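Local coordinates for dihydroorotase (Agrobacterium tumefaciens, PDB 2OGJ), which deacetylates acetyl-(R)-mandelate in vitro, and acetyl glycolate less efficiently, as a zinc-dependent esterase with a TIM-barrel fold, at residues S239-D244 with F272-A277; D246-A251 with I279-L284. All coordinates share one frame; numbering follows the deposited sequence.

Interaction 1: residues S239-D244 with F272-A277; sequences SSIMED and FKVAEA
Met242, present as selenomethionine, lies against Ala277 and Val274 on helix 272-280. Its CB points toward the helix. CG then reaches the methyl of Ala277, with Met242 CG to Ala277 CB at 3.8 Å. Met242 SE stays on the same methyl, 3.7 Å from Ala277 CB. Bends at chi2 (40°) and chi3 (60°) fold the chain back on itself, which keeps both CG and SE on Ala277. The terminal Met242 CE is still near Ala277 CB, and ends beside the backbone, 3.7 Å from Val274 O. Val274 is the buried centre of the contact, and its two methyls go to different neighbours. Val274 CG1 meets Ile241 CG1 at 3.9 Å. Val274 CG2 sits 3.5 Å from Ser240 OG. That hydroxyl is already used within its own loop: Ser240 OG accepts from Met242 N at 3.0 Å, forming an ST turn. This bond also ties Ser240 to the residue that covers Ala277. Phe233 packs on both Ile241 and Val274. The loop follows the strand that leads to the zinc ligand His231. Most of the touching atoms are apolar and no polar bond joins loop to helix, which is consistent with association by burial of methyl and selenomethionine surface.

Interaction 2: residues D246-A251 with I279-L284; sequences DLFNLA and IARGLL
The Phe248 ring and the Arg281 guanidinium lie face over face, with their planes tilted 31° from each other. Arg281 CZ is 3.8 Å from the ring centroid of Phe248 and 25° off the ring normal, a cation-pi contact. It is offset toward the rim on the CD2 and CE2 side, and Arg281 NH1 comes 3.2 Å from Phe248 CE2. Asn249 OD1 lies near both planes, at an edge of each group. Asn249 OD1 is 4.3 Å from Arg281 NH1, and the two are not hydrogen-bonded. Leu283 reaches the ring from an oblique direction, with Leu283 CD2 at 4.1 Å from Phe248 CE1. Leu283 CD2 also approaches Ala251 CB, at 4.4 Å.

Phe248 has CG anti to the backbone N (chi1 -175°), which carries the ring from its helix out to Arg281. The arginine chain bends at chi2 and chi3, and its CB and CD also pass close to the ring at CZ and CE2. Arg281 NH2 forms a salt bridge with Glu245 on the ring's own helix. The arginine is thus gripped by a carboxylate as well as by the aromatic face. The salt bridge probably helps fix the guanidinium over the ring.

Arg281 and Leu283 flank Gly282, the C-prime residue of a Schellman motif that ends helix 272-280. The turn puts both side chains against helix 245-253, which also meets helix 216-222 through Leu247 and Leu250. Strand 260-262 lies between the two contacting helices in the chain, as in successive beta-alpha units of a TIM barrel.

From the N terminus, the chain leaves strand 228-230 and passes through the loop 239-244 directly into helix 245-253. It then runs through strand 260-262 and reaches helix 272-280. Interaction 1 closes a loop from 239-244 to the first turns of that helix. Interaction 2 opens before interaction 1 has closed and ends later, at the turn after the helix. The two closures therefore cross instead of nesting. They also touch: Met242 CE lies 3.5 Å from Phe248 CD1, and Ile241 packs on Leu247. Together they tie two consecutive helices of the barrel and the loop before the first. Other residues of 239-244 and 246-251 also reach a second subunit.

Interaction 1: residues S239-D244 with F272-A277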
loop_
_atom_site.group_PDB
_atom_site.type_symbol
_atom_site.label_atom_id
_atom_site.label_comp_id
_atom_site.label_asym_id
_atom_site.label_seq_id
_atom_site.Cartn_x
_atom_site.Cartn_y
_atom_site.Cartn_z
ATOM N N SER A 239 -15.194 -21.430 5.637
ATOM C CA SER A 239 -16.182 -21.120 4.603
ATOM C C SER A 239 -17.285 -22.163 4.502
ATOM O O SER A 239 -18.305 -21.929 3.876
ATOM C CB SER A 239 -15.484 -20.946 3.238
ATOM O OG SER A 239 -14.330 -21.779 3.116
ATOM N N SER A 240 -17.079 -23.307 5.140
ATOM C CA SER A 240 -18.051 -24.400 5.113
ATOM C C SER A 240 -19.289 -24.124 5.960
ATOM O O SER A 240 -19.179 -23.710 7.109
ATOM C CB SER A 240 -17.391 -25.692 5.596
ATOM O OG SER A 240 -18.367 -26.670 5.893
ATOM N N ILE A 241 -20.470 -24.359 5.399
ATOM C CA ILE A 241 -21.697 -24.131 6.148
ATOM C C ILE A 241 -21.951 -25.232 7.171
ATOM O O ILE A 241 -22.930 -25.174 7.910
ATOM C CB ILE A 241 -22.928 -24.060 5.219
ATOM C CG1 ILE A 241 -23.179 -25.433 4.567
ATOM C CG2 ILE A 241 -22.712 -22.968 4.184
ATOM C CD1 ILE A 241 -24.512 -25.565 3.856
HETATM N N MSE A 242 -21.075 -26.231 7.223
HETATM C CA MSE A 242 -21.270 -27.331 8.159
HETATM C C MSE A 242 -20.405 -27.227 9.420
HETATM O O MSE A 242 -20.629 -27.948 10.394
HETATM C CB MSE A 242 -21.045 -28.670 7.437
HETATM C CG MSE A 242 -22.162 -29.714 7.650
HETATM SE SE MSE A 242 -23.858 -29.036 7.644
HETATM C CE MSE A 242 -23.936 -28.323 6.034
ATOM N N GLU A 243 -19.435 -26.317 9.414
ATOM C CA GLU A 243 -18.556 -26.106 10.567
ATOM C C GLU A 243 -19.104 -25.033 11.524
ATOM O O GLU A 243 -18.651 -24.900 12.662
ATOM C CB GLU A 243 -17.164 -25.693 10.085
ATOM C CG GLU A 243 -17.212 -24.688 8.944
ATOM C CD GLU A 243 -15.924 -23.913 8.747
ATOM O OE1 GLU A 243 -14.827 -24.495 8.921
ATOM O OE2 GLU A 243 -16.021 -22.714 8.398
ATOM N N ASP A 244 -20.084 -24.273 11.051
ATOM C CA ASP A 244 -20.686 -23.200 11.837
ATOM C C ASP A 244 -22.207 -23.257 11.748
ATOM O O ASP A 244 -22.788 -22.856 10.738
ATOM C CB ASP A 244 -20.202 -21.848 11.307
ATOM C CG ASP A 244 -20.620 -20.680 12.182
ATOM O OD1 ASP A 244 -21.654 -20.774 12.881
ATOM O OD2 ASP A 244 -19.908 -19.649 12.154
ATOM N N PHE A 272 -18.580 -33.610 -0.743
ATOM C CA PHE A 272 -19.701 -34.547 -0.684
ATOM C C PHE A 272 -20.335 -34.467 0.692
ATOM O O PHE A 272 -21.563 -34.461 0.826
ATOM C CB PHE A 272 -19.221 -35.979 -0.874
ATOM C CG PHE A 272 -18.946 -36.350 -2.284
ATOM C CD1 PHE A 272 -19.983 -36.446 -3.206
ATOM C CD2 PHE A 272 -17.660 -36.680 -2.683
ATOM C CE1 PHE A 272 -19.748 -36.876 -4.510
ATOM C CE2 PHE A 272 -17.408 -37.113 -3.988
ATOM C CZ PHE A 272 -18.460 -37.212 -4.900
ATOM N N LYS A 273 -19.479 -34.429 1.712
ATOM C CA LYS A 273 -19.908 -34.363 3.097
ATOM C C LYS A 273 -20.763 -33.136 3.386
ATOM O O LYS A 273 -21.833 -33.262 3.980
ATOM C CB LYS A 273 -18.686 -34.421 4.006
ATOM C CG LYS A 273 -17.871 -35.660 3.701
ATOM C CD LYS A 273 -16.757 -35.948 4.686
ATOM C CE LYS A 273 -16.141 -37.323 4.382
ATOM N NZ LYS A 273 -14.957 -37.664 5.236
ATOM N N VAL A 274 -20.323 -31.957 2.961
ATOM C CA VAL A 274 -21.111 -30.752 3.196
ATOM C C VAL A 274 -22.472 -30.893 2.532
ATOM O O VAL A 274 -23.502 -30.656 3.161
ATOM C CB VAL A 274 -20.422 -29.483 2.645
ATOM C CG1 VAL A 274 -21.397 -28.320 2.655
ATOM C CG2 VAL A 274 -19.204 -29.145 3.492
ATOM N N ALA A 275 -22.477 -31.294 1.265
ATOM C CA ALA A 275 -23.712 -31.460 0.501
ATOM C C ALA A 275 -24.653 -32.508 1.079
ATOM O O ALA A 275 -25.871 -32.333 1.063
ATOM C CB ALA A 275 -23.383 -31.807 -0.950
ATOM N N GLU A 276 -24.087 -33.600 1.576
ATOM C CA GLU A 276 -24.894 -34.673 2.141
ATOM C C GLU A 276 -25.654 -34.113 3.320
ATOM O O GLU A 276 -26.882 -34.145 3.369
ATOM C CB GLU A 276 -24.009 -35.828 2.613
ATOM C CG GLU A 276 -24.678 -37.188 2.513
ATOM C CD GLU A 276 -23.957 -38.271 3.300
ATOM O OE1 GLU A 276 -22.714 -38.390 3.172
ATOM O OE2 GLU A 276 -24.638 -39.016 4.044
ATOM N N ALA A 277 -24.905 -33.580 4.266
ATOM C CA ALA A 277 -25.500 -32.996 5.451
ATOM C C ALA A 277 -26.532 -31.918 5.105
ATOM O O ALA A 277 -27.585 -31.818 5.737
ATOM C CB ALA A 277 -24.411 -32.421 6.325
#

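Interaction 2: residues D246-A251 with I279-L284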
loop_
_atom_site.group_PDB
_atom_site.type_symbol
_atom_site.label_atom_id
_atom_site.label_comp_id
_atom_site.label_asym_id
_atom_site.label_seq_id
_atom_site.Cartn_x
_atom_site.Cartn_y
_atom_site.Cartn_z
ATOM N N ASP A 246 -24.301 -21.412 13.008
ATOM C CA ASP A 246 -24.845 -20.064 12.834
ATOM C C ASP A 246 -24.891 -19.766 11.348
ATOM O O ASP A 246 -25.882 -19.212 10.848
ATOM C CB ASP A 246 -23.962 -19.030 13.529
ATOM C CG ASP A 246 -24.009 -19.150 15.028
ATOM O OD1 ASP A 246 -23.104 -18.616 15.701
ATOM O OD2 ASP A 246 -24.961 -19.779 15.531
ATOM N N LEU A 247 -23.811 -20.138 10.653
ATOM C CA LEU A 247 -23.706 -19.936 9.215
ATOM C C LEU A 247 -24.765 -20.776 8.517
ATOM O O LEU A 247 -25.479 -20.289 7.633
ATOM C CB LEU A 247 -22.326 -20.360 8.703
ATOM C CG LEU A 247 -21.836 -19.789 7.361
ATOM C CD1 LEU A 247 -21.189 -20.884 6.580
ATOM C CD2 LEU A 247 -22.966 -19.184 6.541
ATOM N N PHE A 248 -24.859 -22.045 8.919
ATOM C CA PHE A 248 -25.831 -22.941 8.314
ATOM C C PHE A 248 -27.227 -22.385 8.460
ATOM O O PHE A 248 -28.005 -22.396 7.511
ATOM C CB PHE A 248 -25.804 -24.334 8.935
ATOM C CG PHE A 248 -26.718 -25.306 8.238
ATOM C CD1 PHE A 248 -26.275 -26.032 7.130
ATOM C CD2 PHE A 248 -28.041 -25.444 8.645
ATOM C CE1 PHE A 248 -27.138 -26.876 6.434
ATOM C CE2 PHE A 248 -28.909 -26.278 7.962
ATOM C CZ PHE A 248 -28.455 -26.999 6.848
ATOM N N ASN A 249 -27.556 -21.890 9.649
ATOM C CA ASN A 249 -28.870 -21.344 9.908
ATOM C C ASN A 249 -29.122 -20.122 9.049
ATOM O O ASN A 249 -30.252 -19.882 8.602
ATOM C CB ASN A 249 -29.043 -21.084 11.400
ATOM C CG ASN A 249 -28.913 -22.366 12.202
ATOM O OD1 ASN A 249 -29.419 -23.416 11.797
ATOM N ND2 ASN A 249 -28.235 -22.290 13.339
ATOM N N LEU A 250 -28.084 -19.339 8.802
ATOM C CA LEU A 250 -28.250 -18.148 7.988
ATOM C C LEU A 250 -28.425 -18.524 6.510
ATOM O O LEU A 250 -29.269 -17.963 5.825
ATOM C CB LEU A 250 -27.054 -17.202 8.176
ATOM C CG LEU A 250 -27.141 -15.877 7.411
ATOM C CD1 LEU A 250 -28.423 -15.171 7.759
ATOM C CD2 LEU A 250 -25.951 -15.004 7.734
ATOM N N ALA A 251 -27.641 -19.483 6.029
ATOM C CA ALA A 251 -27.732 -19.918 4.634
ATOM C C ALA A 251 -29.130 -20.456 4.339
ATOM O O ALA A 251 -29.725 -20.160 3.298
ATOM C CB ALA A 251 -26.695 -20.992 4.363
ATOM N N ILE A 279 -28.384 -31.565 2.276
ATOM C CA ILE A 279 -29.578 -32.166 1.691
ATOM C C ILE A 279 -30.406 -32.970 2.695
ATOM O O ILE A 279 -31.639 -32.988 2.618
ATOM C CB ILE A 279 -29.200 -33.027 0.459
ATOM C CG1 ILE A 279 -28.618 -32.113 -0.623
ATOM C CG2 ILE A 279 -30.425 -33.753 -0.098
ATOM C CD1 ILE A 279 -27.853 -32.836 -1.732
ATOM N N ALA A 280 -29.740 -33.622 3.641
ATOM C CA ALA A 280 -30.467 -34.383 4.660
ATOM C C ALA A 280 -31.290 -33.441 5.556
ATOM O O ALA A 280 -32.289 -33.846 6.147
ATOM C CB ALA A 280 -29.494 -35.195 5.510
ATOM N N ARG A 281 -30.858 -32.185 5.654
ATOM C CA ARG A 281 -31.563 -31.194 6.463
ATOM C C ARG A 281 -32.510 -30.362 5.609
ATOM O O ARG A 281 -32.992 -29.312 6.055
ATOM C CB ARG A 281 -30.583 -30.251 7.169
ATOM C CG ARG A 281 -29.701 -30.892 8.240
ATOM C CD ARG A 281 -29.642 -29.965 9.454
ATOM N NE ARG A 281 -28.288 -29.586 9.856
ATOM C CZ ARG A 281 -28.007 -28.469 10.527
ATOM N NH1 ARG A 281 -28.984 -27.630 10.859
ATOM N NH2 ARG A 281 -26.753 -28.188 10.869
ATOM N N GLY A 282 -32.760 -30.822 4.386
ATOM C CA GLY A 282 -33.664 -30.118 3.495
ATOM C C GLY A 282 -33.072 -28.960 2.705
ATOM O O GLY A 282 -33.804 -28.295 1.964
ATOM N N LEU A 283 -31.722 -28.634 2.897
ATOM C CA LEU A 283 -31.156 -27.536 2.112
ATOM C C LEU A 283 -30.570 -28.025 0.796
ATOM O O LEU A 283 -29.517 -28.678 0.752
ATOM C CB LEU A 283 -30.078 -26.774 2.898
ATOM C CG LEU A 283 -29.576 -25.474 2.239
ATOM C CD1 LEU A 283 -30.759 -24.559 1.904
ATOM C CD2 LEU A 283 -28.581 -24.765 3.175
ATOM N N LEU A 284 -31.279 -27.715 -0.281
ATOM C CA LEU A 284 -30.852 -28.094 -1.618
ATOM C C LEU A 284 -30.206 -26.925 -2.345
ATOM O O LEU A 284 -30.469 -25.751 -2.038
ATOM C CB LEU A 284 -32.053 -28.561 -2.438
ATOM C CG LEU A 284 -32.323 -30.055 -2.495
ATOM C CD1 LEU A 284 -32.356 -30.640 -1.096
ATOM C CD2 LEU A 284 -33.620 -30.267 -3.227
#